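Local structure of nitrite transporter NirC (Salmonella enterica subsp. enterica serovar Typhimurium, 4FC4) at residues Ala10-Ala13 with Ala14-Ala17; Thr95-His98 with Gly99-Trp102; Trp102-Leu105 with Pro106-Leu110; Tyr195-Ser198 with Val199-Met202; Ile222-Asn225 with Leu226-Thr230. The protein lets nitrite pass in both directions across the cytoplasmic membrane, working as a pentameric channel of the formate/nitrite transporter family. All blocks are in the same frame, centred on the assembly; numbering follows the deposited sequence.

Interaction 1. Residues Ala10-Ala13 with Ala14-Ala17; sequences AANA and ARIA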
loop_
_atom_site.group_PDB
_atom_site.type_symbol
_atom_site.label_atom_id
_atom_site.label_comp_id
_atom_site.label_asym_id
_atom_site.label_seq_id
_atom_site.Cartn_x
_atom_site.Cartn_y
_atom_site.Cartn_z
ATOM N N ALA B 10 16.724 10.197 24.669
ATOM C CA ALA B 10 17.162 10.575 25.973
ATOM C C ALA B 10 15.987 10.975 26.921
ATOM O O ALA B 10 16.032 10.661 28.108
ATOM C CB ALA B 10 18.178 11.715 25.839
ATOM N N ALA B 11 14.959 11.658 26.417
ATOM C CA ALA B 11 13.810 11.987 27.267
ATOM C C ALA B 11 13.061 10.680 27.505
ATOM O O ALA B 11 12.635 10.402 28.613
ATOM C CB ALA B 11 12.912 13.033 26.649
ATOM N N ASN B 12 12.962 9.838 26.490
ATOM C CA ASN B 12 12.330 8.553 26.692
ATOM C C ASN B 12 13.041 7.679 27.770
ATOM O O ASN B 12 12.417 6.953 28.556
ATOM C CB ASN B 12 12.270 7.849 25.372
ATOM C CG ASN B 12 11.342 6.658 25.390
ATOM O OD1 ASN B 12 10.249 6.699 25.955
ATOM N ND2 ASN B 12 11.780 5.583 24.781
ATOM N N ALA B 13 14.358 7.765 27.820
ATOM C CA ALA B 13 15.102 6.952 28.735
ATOM C C ALA B 13 14.819 7.383 30.182
ATOM O O ALA B 13 14.627 6.507 31.059
ATOM C CB ALA B 13 16.566 7.023 28.383
ATOM N N ALA B 14 14.777 8.704 30.428
ATOM C CA ALA B 14 14.358 9.254 31.752
ATOM C C ALA B 14 12.934 8.851 32.141
ATOM O O ALA B 14 12.665 8.551 33.307
ATOM C CB ALA B 14 14.563 10.786 31.876
ATOM N N ARG B 15 12.051 8.802 31.160
ATOM C CA ARG B 15 10.672 8.372 31.363
ATOM C C ARG B 15 10.602 6.917 31.740
ATOM O O ARG B 15 9.826 6.575 32.632
ATOM C CB ARG B 15 9.827 8.592 30.096
ATOM C CG ARG B 15 8.333 8.393 30.325
ATOM C CD ARG B 15 7.560 8.141 29.035
ATOM N NE ARG B 15 8.170 7.155 28.136
ATOM C CZ ARG B 15 7.973 5.824 28.187
ATOM N NH1 ARG B 15 7.218 5.278 29.136
ATOM N NH2 ARG B 15 8.569 5.014 27.315
ATOM N N ILE B 16 11.384 6.075 31.035
ATOM C CA ILE B 16 11.502 4.652 31.351
ATOM C C ILE B 16 12.028 4.480 32.789
ATOM O O ILE B 16 11.448 3.752 33.590
ATOM C CB ILE B 16 12.409 3.930 30.335
ATOM C CG1 ILE B 16 11.727 3.804 28.964
ATOM C CG2 ILE B 16 12.850 2.545 30.850
ATOM C CD1 ILE B 16 12.711 3.487 27.852
ATOM N N ALA B 17 13.101 5.203 33.113
ATOM C CA ALA B 17 13.631 5.253 34.448
ATOM C C ALA B 17 12.600 5.660 35.477
ATOM O O ALA B 17 12.574 5.071 36.571
ATOM C CB ALA B 17 14.808 6.195 34.507
#
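Asn-12 and Arg-15 run side by side and point the same way, one helical turn apart. The arginine chain is extended as far as CD and then bends at chi3 (46°), which swings its guanidinium group back beside the amide. The two planes are turned only 29° against each other. Asn-12 OD1 lies at the guanidinium edge, in its plane, where one side-on grip delivers two N-H groups to the same oxygen. Arg-15 NH2 gives the shorter bond to OD1, 2.7 Å with an N-H...O angle of 152°, and Arg-15 NE gives a second, more bent one of 3.0 Å. Two donors on one acceptor should fix the rotation of the amide. Ile-16 crosses the same asparagine obliquely, with its CD1 3.8 Å from Asn-12 ND2 and its CG1 3.2 Å from Asn-12 O. Ordinary i to i+4 backbone bonds run beneath these side chains, among them Ile-16 N to Asn-12 O at 2.8 Å and Ala-17 N to Ala-13 O at 2.9 Å. The turn belongs to helix 3-22, the N-terminal helix of this fold, and it is two-sided: Ala-10, Ala-13 and Ile-16 are buried, Ala-11 and Arg-15 exposed. The inner row rests on helix 80-93 through Ala-93, Leu-87 and His-83, while Ile-16 and Ala-17 also touch Ile-104 of helix 98-125. Arg-15 NH2 has a second partner, forming a salt bridge with Glu-78 OE2.

Interaction 2. Residues Thr95-His98 with Gly99-Trp102; sequences TISH and GQMW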
loop_
_atom_site.group_PDB
_atom_site.type_symbol
_atom_site.label_atom_id
_atom_site.label_comp_id
_atom_site.label_asym_id
_atom_site.label_seq_id
_atom_site.Cartn_x
_atom_site.Cartn_y
_atom_site.Cartn_z
ATOM N N THR B 95 20.765 12.156 30.915
ATOM C CA THR B 95 19.424 12.093 31.543
ATOM C C THR B 95 19.209 10.922 32.535
ATOM O O THR B 95 18.324 10.972 33.398
ATOM C CB THR B 95 18.289 12.111 30.513
ATOM O OG1 THR B 95 18.342 10.904 29.765
ATOM C CG2 THR B 95 18.364 13.342 29.590
ATOM N N ILE B 96 20.012 9.882 32.401
ATOM C CA ILE B 96 20.032 8.775 33.346
ATOM C C ILE B 96 21.501 8.371 33.567
ATOM O O ILE B 96 22.357 8.764 32.767
ATOM C CB ILE B 96 19.228 7.579 32.812
ATOM C CG1 ILE B 96 19.830 7.076 31.492
ATOM C CG2 ILE B 96 17.753 7.961 32.618
ATOM C CD1 ILE B 96 19.432 5.663 31.152
ATOM N N SER B 97 21.801 7.609 34.630
ATOM C CA SER B 97 23.160 7.094 34.879
ATOM C C SER B 97 23.403 5.724 34.222
ATOM O O SER B 97 22.441 5.025 33.890
ATOM C CB SER B 97 23.419 6.977 36.383
ATOM O OG SER B 97 22.688 5.883 36.894
ATOM N N HIS B 98 24.687 5.369 34.033
ATOM C CA HIS B 98 25.147 4.019 33.656
ATOM C C HIS B 98 24.408 3.014 34.507
ATOM O O HIS B 98 23.896 1.996 33.997
ATOM C CB HIS B 98 26.669 3.835 33.909
ATOM C CG HIS B 98 27.584 4.349 32.797
ATOM N ND1 HIS B 98 28.415 5.417 32.965
ATOM C CD2 HIS B 98 27.817 3.870 31.484
ATOM C CE1 HIS B 98 29.126 5.624 31.825
ATOM N NE2 HIS B 98 28.756 4.678 30.916
ATOM N N GLY B 99 24.368 3.287 35.813
ATOM C CA GLY B 99 23.762 2.390 36.804
ATOM C C GLY B 99 22.294 2.135 36.497
ATOM O O GLY B 99 21.820 1.006 36.590
ATOM N N GLN B 100 21.578 3.197 36.144
ATOM C CA GLN B 100 20.158 3.104 35.809
ATOM C C GLN B 100 19.936 2.269 34.567
ATOM O O GLN B 100 19.009 1.472 34.532
ATOM C CB GLN B 100 19.525 4.501 35.622
ATOM C CG GLN B 100 19.211 5.184 36.938
ATOM C CD GLN B 100 18.752 6.613 36.784
ATOM O OE1 GLN B 100 17.641 6.966 37.201
ATOM N NE2 GLN B 100 19.598 7.451 36.190
ATOM N N MET B 101 20.775 2.455 33.549
ATOM C CA MET B 101 20.665 1.650 32.358
ATOM C C MET B 101 20.774 0.151 32.670
ATOM O O MET B 101 19.902 -0.639 32.295
ATOM C CB MET B 101 21.716 2.060 31.322
ATOM C CG MET B 101 21.766 1.131 30.121
ATOM S SD MET B 101 22.935 1.748 28.918
ATOM C CE MET B 101 22.701 0.593 27.542
ATOM N N TRP B 102 21.851 -0.246 33.343
ATOM C CA TRP B 102 22.029 -1.659 33.682
ATOM C C TRP B 102 21.070 -2.220 34.719
ATOM O O TRP B 102 20.832 -3.405 34.730
ATOM C CB TRP B 102 23.485 -1.973 33.998
ATOM C CG TRP B 102 24.445 -1.606 32.883
ATOM C CD1 TRP B 102 25.519 -0.719 32.958
ATOM C CD2 TRP B 102 24.476 -2.115 31.492
ATOM N NE1 TRP B 102 26.198 -0.651 31.760
ATOM C CE2 TRP B 102 25.623 -1.455 30.837
ATOM C CE3 TRP B 102 23.684 -3.015 30.737
ATOM C CZ2 TRP B 102 25.952 -1.693 29.507
ATOM C CZ3 TRP B 102 24.038 -3.251 29.402
ATOM C CH2 TRP B 102 25.147 -2.607 28.805
#
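Ser-97 OG accepts the backbone N-H of Gln-100 at 3.0 Å, with an N-H...O angle of 155°, and this capping bond starts helix 98-125. The hydroxyl can reach forward to the first turn because it stands between its own backbone N and carbonyl carbon (chi1 73°), facing the N-H groups there. Ser-97 is therefore the N-cap residue, and its own backbone is still extended while that of His-98 is already helical. The regular ladder follows at once: Met-101 N donates to Ser-97 O at 3.1 Å, and Trp-102 N to His-98 O, also at 3.1 Å. The indole of Trp-102 folds toward the same carbonyl, CD1 lying 3.3 Å from His-98 O. Beneath the cap, Ile-96 extends CD1 to within 4.3 Å of Met-101 CB, a loose apolar contact. The aliphatic part of Gln-100 passes the cap as well, CG standing 3.5 Å from Ser-97 OG. The inner side of the turn packs on two helices: Met-101 on Leu-87, Thr-88 and Val-91 of helix 80-93, and Ile-96 and Gln-100 on Ala-17 of helix 3-22.

Interaction 3. Residues Trp102-Leu105 with Pro106-Leu110; sequences WAIL and PQTWL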
loop_
_atom_site.group_PDB
_atom_site.type_symbol
_atom_site.label_atom_id
_atom_site.label_comp_id
_atom_site.label_asym_id
_atom_site.label_seq_id
_atom_site.Cartn_x
_atom_site.Cartn_y
_atom_site.Cartn_z
ATOM N N TRP B 102 21.851 -0.246 33.343
ATOM C CA TRP B 102 22.029 -1.659 33.682
ATOM C C TRP B 102 21.070 -2.220 34.719
ATOM O O TRP B 102 20.832 -3.405 34.730
ATOM C CB TRP B 102 23.485 -1.973 33.998
ATOM C CG TRP B 102 24.445 -1.606 32.883
ATOM C CD1 TRP B 102 25.519 -0.719 32.958
ATOM C CD2 TRP B 102 24.476 -2.115 31.492
ATOM N NE1 TRP B 102 26.198 -0.651 31.760
ATOM C CE2 TRP B 102 25.623 -1.455 30.837
ATOM C CE3 TRP B 102 23.684 -3.015 30.737
ATOM C CZ2 TRP B 102 25.952 -1.693 29.507
ATOM C CZ3 TRP B 102 24.038 -3.251 29.402
ATOM C CH2 TRP B 102 25.147 -2.607 28.805
ATOM N N ALA B 103 20.457 -1.403 35.567
ATOM C CA ALA B 103 19.439 -1.928 36.467
ATOM C C ALA B 103 18.103 -2.184 35.718
ATOM O O ALA B 103 17.315 -3.059 36.073
ATOM C CB ALA B 103 19.240 -0.970 37.611
ATOM N N ILE B 104 17.876 -1.433 34.650
ATOM C CA ILE B 104 16.626 -1.489 33.966
ATOM C C ILE B 104 16.556 -2.588 32.891
ATOM O O ILE B 104 15.557 -3.326 32.825
ATOM C CB ILE B 104 16.292 -0.097 33.379
ATOM C CG1 ILE B 104 16.073 0.922 34.539
ATOM C CG2 ILE B 104 15.125 -0.201 32.429
ATOM C CD1 ILE B 104 15.683 2.309 34.085
ATOM N N LEU B 105 17.594 -2.682 32.048
ATOM C CA LEU B 105 17.594 -3.599 30.900
ATOM C C LEU B 105 17.161 -5.036 31.290
ATOM O O LEU B 105 16.314 -5.603 30.604
ATOM C CB LEU B 105 18.948 -3.603 30.154
ATOM C CG LEU B 105 19.231 -2.433 29.220
ATOM C CD1 LEU B 105 20.654 -2.543 28.734
ATOM C CD2 LEU B 105 18.242 -2.370 28.012
ATOM N N PRO B 106 17.745 -5.623 32.371
ATOM C CA PRO B 106 17.354 -7.005 32.738
ATOM C C PRO B 106 15.860 -7.128 33.146
ATOM O O PRO B 106 15.198 -8.144 32.841
ATOM C CB PRO B 106 18.290 -7.351 33.944
ATOM C CG PRO B 106 18.923 -6.049 34.366
ATOM C CD PRO B 106 18.931 -5.166 33.127
ATOM N N GLN B 107 15.348 -6.129 33.866
ATOM C CA GLN B 107 13.918 -6.053 34.140
ATOM C C GLN B 107 13.055 -6.038 32.859
ATOM O O GLN B 107 12.036 -6.761 32.795
ATOM C CB GLN B 107 13.574 -4.785 34.875
ATOM C CG GLN B 107 14.298 -4.528 36.178
ATOM C CD GLN B 107 13.541 -3.471 36.989
ATOM O OE1 GLN B 107 13.855 -3.268 38.144
ATOM N NE2 GLN B 107 12.513 -2.799 36.363
ATOM N N THR B 108 13.423 -5.210 31.880
ATOM C CA THR B 108 12.592 -5.089 30.671
ATOM C C THR B 108 12.594 -6.465 30.015
ATOM O O THR B 108 11.567 -6.986 29.593
ATOM C CB THR B 108 13.124 -4.034 29.691
ATOM O OG1 THR B 108 13.492 -2.828 30.390
ATOM C CG2 THR B 108 12.047 -3.708 28.573
ATOM N N TRP B 109 13.780 -7.045 29.924
ATOM C CA TRP B 109 13.969 -8.391 29.420
ATOM C C TRP B 109 13.041 -9.375 30.099
ATOM O O TRP B 109 12.355 -10.118 29.407
ATOM C CB TRP B 109 15.422 -8.801 29.680
ATOM C CG TRP B 109 15.864 -9.994 28.897
ATOM C CD1 TRP B 109 16.498 -10.007 27.657
ATOM C CD2 TRP B 109 15.701 -11.402 29.257
ATOM N NE1 TRP B 109 16.755 -11.283 27.254
ATOM C CE2 TRP B 109 16.299 -12.174 28.154
ATOM C CE3 TRP B 109 15.190 -12.092 30.377
ATOM C CZ2 TRP B 109 16.352 -13.570 28.174
ATOM C CZ3 TRP B 109 15.250 -13.506 30.382
ATOM C CH2 TRP B 109 15.844 -14.222 29.329
ATOM N N LEU B 110 13.043 -9.415 31.451
ATOM C CA LEU B 110 12.218 -10.358 32.213
ATOM C C LEU B 110 10.722 -10.151 31.941
ATOM O O LEU B 110 9.967 -11.154 31.787
ATOM C CB LEU B 110 12.512 -10.312 33.722
ATOM C CG LEU B 110 13.856 -10.926 34.220
ATOM C CD1 LEU B 110 14.114 -10.652 35.695
ATOM C CD2 LEU B 110 14.043 -12.432 33.930
#
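Pro-106 sets its ring against the turn before it, CD lying 3.0 Å from Trp-102 O, where a helix would normally bring an N-H. CG reaches the same oxygen at 3.3 Å. Pro-106 CD also lies 3.4 Å from CB of Leu-105, its neighbour in the chain. Gln-107 lays CG 3.4 Å from Ala-103 O, a further carbonyl approached by carbon. The pattern makes this a proline kink in a transmembrane helix: helix 98-125 goes on through it, but Pro-106 has no N-H to give Trp-102 O, and Gln-107 N stands too far from Ala-103 O to make the next bond. The i to i+4 pattern is regained in the bonds that span the proline, Thr-108 N donating to Ile-104 O at 3.0 Å and Trp-109 N to Leu-105 O, also at 3.0 Å. The side chain of Thr-108 bends back along the helix, OG1 beside its own backbone N (chi1 -45°), which puts the hydroxyl 3.2 Å from Ile-104 O. Its hydrogen-bond partner is His-83 ND1. Farther out, Phe-80, His-83 and Leu-87 back Leu-105, Ile-104 rests on Ile-16 and Ala-17, and Phe-27 of helix 24-51 touches Gln-107 and Thr-108.

Interaction 4. Residues Tyr195-Ser198 with Val199-Met202; sequences YEHS and VANM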
loop_
_atom_site.group_PDB
_atom_site.type_symbol
_atom_site.label_atom_id
_atom_site.label_comp_id
_atom_site.label_asym_id
_atom_site.label_seq_id
_atom_site.Cartn_x
_atom_site.Cartn_y
_atom_site.Cartn_z
ATOM N N TYR B 195 17.762 -13.025 10.384
ATOM C CA TYR B 195 18.371 -12.502 11.634
ATOM C C TYR B 195 17.580 -12.886 12.950
ATOM O O TYR B 195 16.452 -13.316 12.899
ATOM C CB TYR B 195 18.646 -11.005 11.550
ATOM C CG TYR B 195 19.413 -10.557 10.340
ATOM C CD1 TYR B 195 20.455 -11.327 9.798
ATOM C CD2 TYR B 195 19.089 -9.336 9.713
ATOM C CE1 TYR B 195 21.163 -10.894 8.677
ATOM C CE2 TYR B 195 19.780 -8.898 8.594
ATOM C CZ TYR B 195 20.821 -9.664 8.089
ATOM O OH TYR B 195 21.469 -9.199 6.975
ATOM N N GLU B 196 18.182 -12.729 14.112
ATOM C CA GLU B 196 17.620 -13.292 15.373
ATOM C C GLU B 196 17.120 -12.184 16.306
ATOM O O GLU B 196 17.902 -11.288 16.687
ATOM C CB GLU B 196 18.715 -14.103 16.138
ATOM C CG GLU B 196 19.142 -15.455 15.544
ATOM C CD GLU B 196 18.056 -16.528 15.569
ATOM O OE1 GLU B 196 17.730 -17.152 16.620
ATOM O OE2 GLU B 196 17.495 -16.728 14.493
ATOM N N HIS B 197 15.845 -12.238 16.696
ATOM C CA HIS B 197 15.292 -11.250 17.639
ATOM C C HIS B 197 15.079 -11.930 18.962
ATOM O O HIS B 197 14.374 -12.918 19.023
ATOM C CB HIS B 197 13.980 -10.614 17.082
ATOM C CG HIS B 197 13.491 -9.436 17.897
ATOM N ND1 HIS B 197 12.365 -9.480 18.604
ATOM C CD2 HIS B 197 14.076 -8.166 18.144
ATOM C CE1 HIS B 197 12.214 -8.296 19.296
ATOM N NE2 HIS B 197 13.256 -7.490 18.983
ATOM N N SER B 198 15.775 -11.482 20.005
ATOM C CA SER B 198 15.742 -12.138 21.357
ATOM C C SER B 198 14.297 -12.302 21.920
ATOM O O SER B 198 13.854 -13.418 22.205
ATOM C CB SER B 198 16.634 -11.380 22.351
ATOM O OG SER B 198 16.099 -10.068 22.621
ATOM N N VAL B 199 13.563 -11.199 22.039
ATOM C CA VAL B 199 12.162 -11.238 22.528
ATOM C C VAL B 199 11.248 -12.053 21.595
ATOM O O VAL B 199 10.417 -12.855 22.033
ATOM C CB VAL B 199 11.620 -9.805 22.780
ATOM C CG1 VAL B 199 10.184 -9.814 23.241
ATOM C CG2 VAL B 199 12.478 -9.089 23.818
ATOM N N ALA B 200 11.380 -11.871 20.301
ATOM C CA ALA B 200 10.543 -12.683 19.386
ATOM C C ALA B 200 10.864 -14.192 19.537
ATOM O O ALA B 200 9.975 -15.023 19.413
ATOM C CB ALA B 200 10.708 -12.237 17.934
ATOM N N ASN B 201 12.120 -14.542 19.818
ATOM C CA ASN B 201 12.482 -15.941 20.006
ATOM C C ASN B 201 11.820 -16.525 21.251
ATOM O O ASN B 201 11.419 -17.679 21.260
ATOM C CB ASN B 201 14.008 -16.155 20.063
ATOM C CG ASN B 201 14.711 -16.025 18.698
ATOM O OD1 ASN B 201 15.966 -16.124 18.637
ATOM N ND2 ASN B 201 13.961 -15.778 17.625
ATOM N N MET B 202 11.685 -15.706 22.287
ATOM C CA MET B 202 11.001 -16.096 23.522
ATOM C C MET B 202 9.632 -16.706 23.237
ATOM O O MET B 202 9.321 -17.759 23.803
ATOM C CB MET B 202 10.817 -14.911 24.485
ATOM C CG MET B 202 12.092 -14.284 25.010
ATOM S SD MET B 202 11.801 -12.712 25.874
ATOM C CE MET B 202 13.475 -12.300 26.331
#
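His-197 caps helix 198-209 with its ring, ND1 accepting the backbone N-H of Ala-200 at 3.1 Å with an N-H...N angle of 147°. This is the tight part of the contact. The imidazole is thrown forward over the helix start because CG stands opposite the backbone N (chi1 -171°). Ala-200 N comes in tilted, 34° out of the ring plane, while Ala-200 CB sits at the ring edge, in plane, 3.3 Å from ND1. The other ring nitrogen, NE2, is hydrogen-bonded to Thr-81 OG1, so the imidazole is held at two points. Backbone bonds continue the turn, Asn-201 N to His-197 O at 2.9 Å and Met-202 N to Ser-198 O at 3.2 Å.

The looser side has van der Waals contacts at longer range: Val-199 runs alongside His-197, CB 3.8 Å from CE1, and its CG2 is 3.9 Å from Ser-198 OG. No face opens to solvent here, for every touching residue is buried; a salt bridge to Lys-145 meets the charge of Glu-196. The arrangement is an N-cap at the break between helices 177-192 and 198-209, one of the two interrupted transmembrane helices characteristic of formate/nitrite channels, where this histidine, as in relatives, probably faces the permeation path.

Interaction 5. Residues Ile222-Asn225 with Leu226-Thr230; sequences IGHN and LLWVT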
loop_
_atom_site.group_PDB
_atom_site.type_symbol
_atom_site.label_atom_id
_atom_site.label_comp_id
_atom_site.label_asym_id
_atom_site.label_seq_id
_atom_site.Cartn_x
_atom_site.Cartn_y
_atom_site.Cartn_z
ATOM N N ILE B 222 17.298 -23.582 24.661
ATOM C CA ILE B 222 16.607 -22.285 24.647
ATOM C C ILE B 222 17.478 -21.193 25.296
ATOM O O ILE B 222 17.673 -20.135 24.720
ATOM C CB ILE B 222 15.207 -22.340 25.276
ATOM C CG1 ILE B 222 14.285 -23.220 24.422
ATOM C CG2 ILE B 222 14.626 -20.925 25.367
ATOM C CD1 ILE B 222 13.000 -23.655 25.102
ATOM N N GLY B 223 18.060 -21.483 26.456
ATOM C CA GLY B 223 18.895 -20.521 27.142
ATOM C C GLY B 223 20.130 -20.143 26.353
ATOM O O GLY B 223 20.540 -18.983 26.338
ATOM N N HIS B 224 20.725 -21.137 25.703
ATOM C CA HIS B 224 21.839 -20.940 24.761
ATOM C C HIS B 224 21.542 -19.903 23.695
ATOM O O HIS B 224 22.308 -18.958 23.532
ATOM C CB HIS B 224 22.256 -22.268 24.116
ATOM C CG HIS B 224 23.338 -22.106 23.080
ATOM N ND1 HIS B 224 24.626 -21.912 23.406
ATOM C CD2 HIS B 224 23.289 -22.077 21.714
ATOM C CE1 HIS B 224 25.367 -21.790 22.297
ATOM N NE2 HIS B 224 24.558 -21.877 21.267
ATOM N N ASN B 225 20.449 -20.069 22.951
ATOM C CA ASN B 225 20.031 -19.036 21.935
ATOM C C ASN B 225 19.755 -17.652 22.541
ATOM O O ASN B 225 20.343 -16.677 22.101
ATOM C CB ASN B 225 18.810 -19.481 21.147
ATOM C CG ASN B 225 18.312 -18.412 20.150
ATOM O OD1 ASN B 225 17.690 -17.419 20.545
ATOM N ND2 ASN B 225 18.581 -18.629 18.847
ATOM N N LEU B 226 18.884 -17.579 23.559
ATOM C CA LEU B 226 18.555 -16.315 24.245
ATOM C C LEU B 226 19.812 -15.580 24.763
ATOM O O LEU B 226 19.907 -14.348 24.595
ATOM C CB LEU B 226 17.475 -16.518 25.332
ATOM C CG LEU B 226 16.059 -16.941 24.870
ATOM C CD1 LEU B 226 15.053 -16.892 26.027
ATOM C CD2 LEU B 226 15.555 -16.050 23.719
ATOM N N LEU B 227 20.797 -16.314 25.320
ATOM C CA LEU B 227 22.044 -15.657 25.747
ATOM C C LEU B 227 22.757 -14.916 24.622
ATOM O O LEU B 227 22.866 -13.697 24.663
ATOM C CB LEU B 227 23.014 -16.610 26.436
ATOM C CG LEU B 227 24.367 -15.988 26.826
ATOM C CD1 LEU B 227 24.194 -14.841 27.840
ATOM C CD2 LEU B 227 25.339 -17.057 27.372
ATOM N N TRP B 228 23.203 -15.647 23.603
ATOM C CA TRP B 228 23.882 -15.040 22.453
ATOM C C TRP B 228 23.042 -14.072 21.604
ATOM O O TRP B 228 23.540 -13.024 21.176
ATOM C CB TRP B 228 24.601 -16.128 21.649
ATOM C CG TRP B 228 25.580 -16.831 22.563
ATOM C CD1 TRP B 228 25.462 -18.100 23.121
ATOM C CD2 TRP B 228 26.822 -16.280 23.129
ATOM N NE1 TRP B 228 26.531 -18.379 23.925
ATOM C CE2 TRP B 228 27.389 -17.336 23.969
ATOM C CE3 TRP B 228 27.512 -15.073 22.991
ATOM C CZ2 TRP B 228 28.597 -17.165 24.661
ATOM C CZ3 TRP B 228 28.725 -14.905 23.655
ATOM C CH2 TRP B 228 29.251 -15.920 24.499
ATOM N N VAL B 229 21.763 -14.363 21.420
ATOM C CA VAL B 229 20.879 -13.442 20.671
ATOM C C VAL B 229 20.668 -12.138 21.434
ATOM O O VAL B 229 20.764 -11.071 20.861
ATOM C CB VAL B 229 19.588 -14.138 20.240
ATOM C CG1 VAL B 229 18.634 -13.185 19.504
ATOM C CG2 VAL B 229 20.004 -15.296 19.339
ATOM N N THR B 230 20.471 -12.236 22.738
ATOM C CA THR B 230 20.376 -11.031 23.544
ATOM C C THR B 230 21.639 -10.167 23.526
ATOM O O THR B 230 21.537 -8.943 23.259
ATOM C CB THR B 230 19.999 -11.370 24.981
ATOM O OG1 THR B 230 18.756 -12.075 24.947
ATOM C CG2 THR B 230 19.915 -10.085 25.884
#
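The aromatic contact joins His-224 and Trp-228, four residues apart, in an offset edge-to-face pair. The tryptophan turns the edge of its five-membered ring toward a face of the imidazole, with planes 63° and centroids 5.1 Å apart. Trp-228 CD1 is the atom above that face, 3.8 Å from His-224 CE1. The imidazole is also held from outside, its NE2 hydrogen-bonded to Ala-148 O.

Apolar packing pairs Ile-222 and Leu-226, side by side and pointing the same way, with CG2 of the first 4.1 Å from CD1 of the second. Val-229 lies slantwise to Asn-225, its methyl CG2 in van der Waals contact with Asn-225 OD1 at 3.4 Å; a trans first torsion (chi1 177°) carries the amide there.

Hydrogen bonds form the third group. Along helix 219-248, Val-229 N donates to Asn-225 O at 2.8 Å, whereas Trp-228 N reaches His-224 O only weakly, at 3.4 Å. Leu-226 O is gripped twice, by Thr-230 N at 2.9 Å and by Thr-230 OG1 at 2.6 Å, from opposite faces of its carbonyl plane. Asn-225 ND2 has two acceptors outside the turn, Glu-196 OE1 and Lys-145 O. With a methyl beside OD1 and two acceptors on ND2, the buried amide should have little freedom to rotate, and the N-H given to Glu-196 probably helps to offset its negative charge, alongside the salt bridge from Lys-145.

The five turns form a connected network through one subunit. Interactions 1 and 2 are joined where Thr-95 OG1 bonds to Ala-10 O at 2.9 Å, and interaction 1 also meets interaction 3, Ala-17 CA lying 3.6 Å from Ile-104 CD1. Interactions 2 and 3 share Trp-102. Trp-109 reaches both deeper contacts: its CE2 is 3.4 Å from Met-202 CE of interaction 4, and its NE1 is 3.2 Å from Thr-230 OG1 of interaction 5. Interactions 4 and 5 meet through Glu-196 OE1 and Asn-225 ND2 at 2.8 Å. Interaction 4 holds the histidine that probably faces the permeation path; interaction 5 adjoins it, centres about 9 Å apart, while interactions 1 and 2 lie about 24 and 25 Å away between centres.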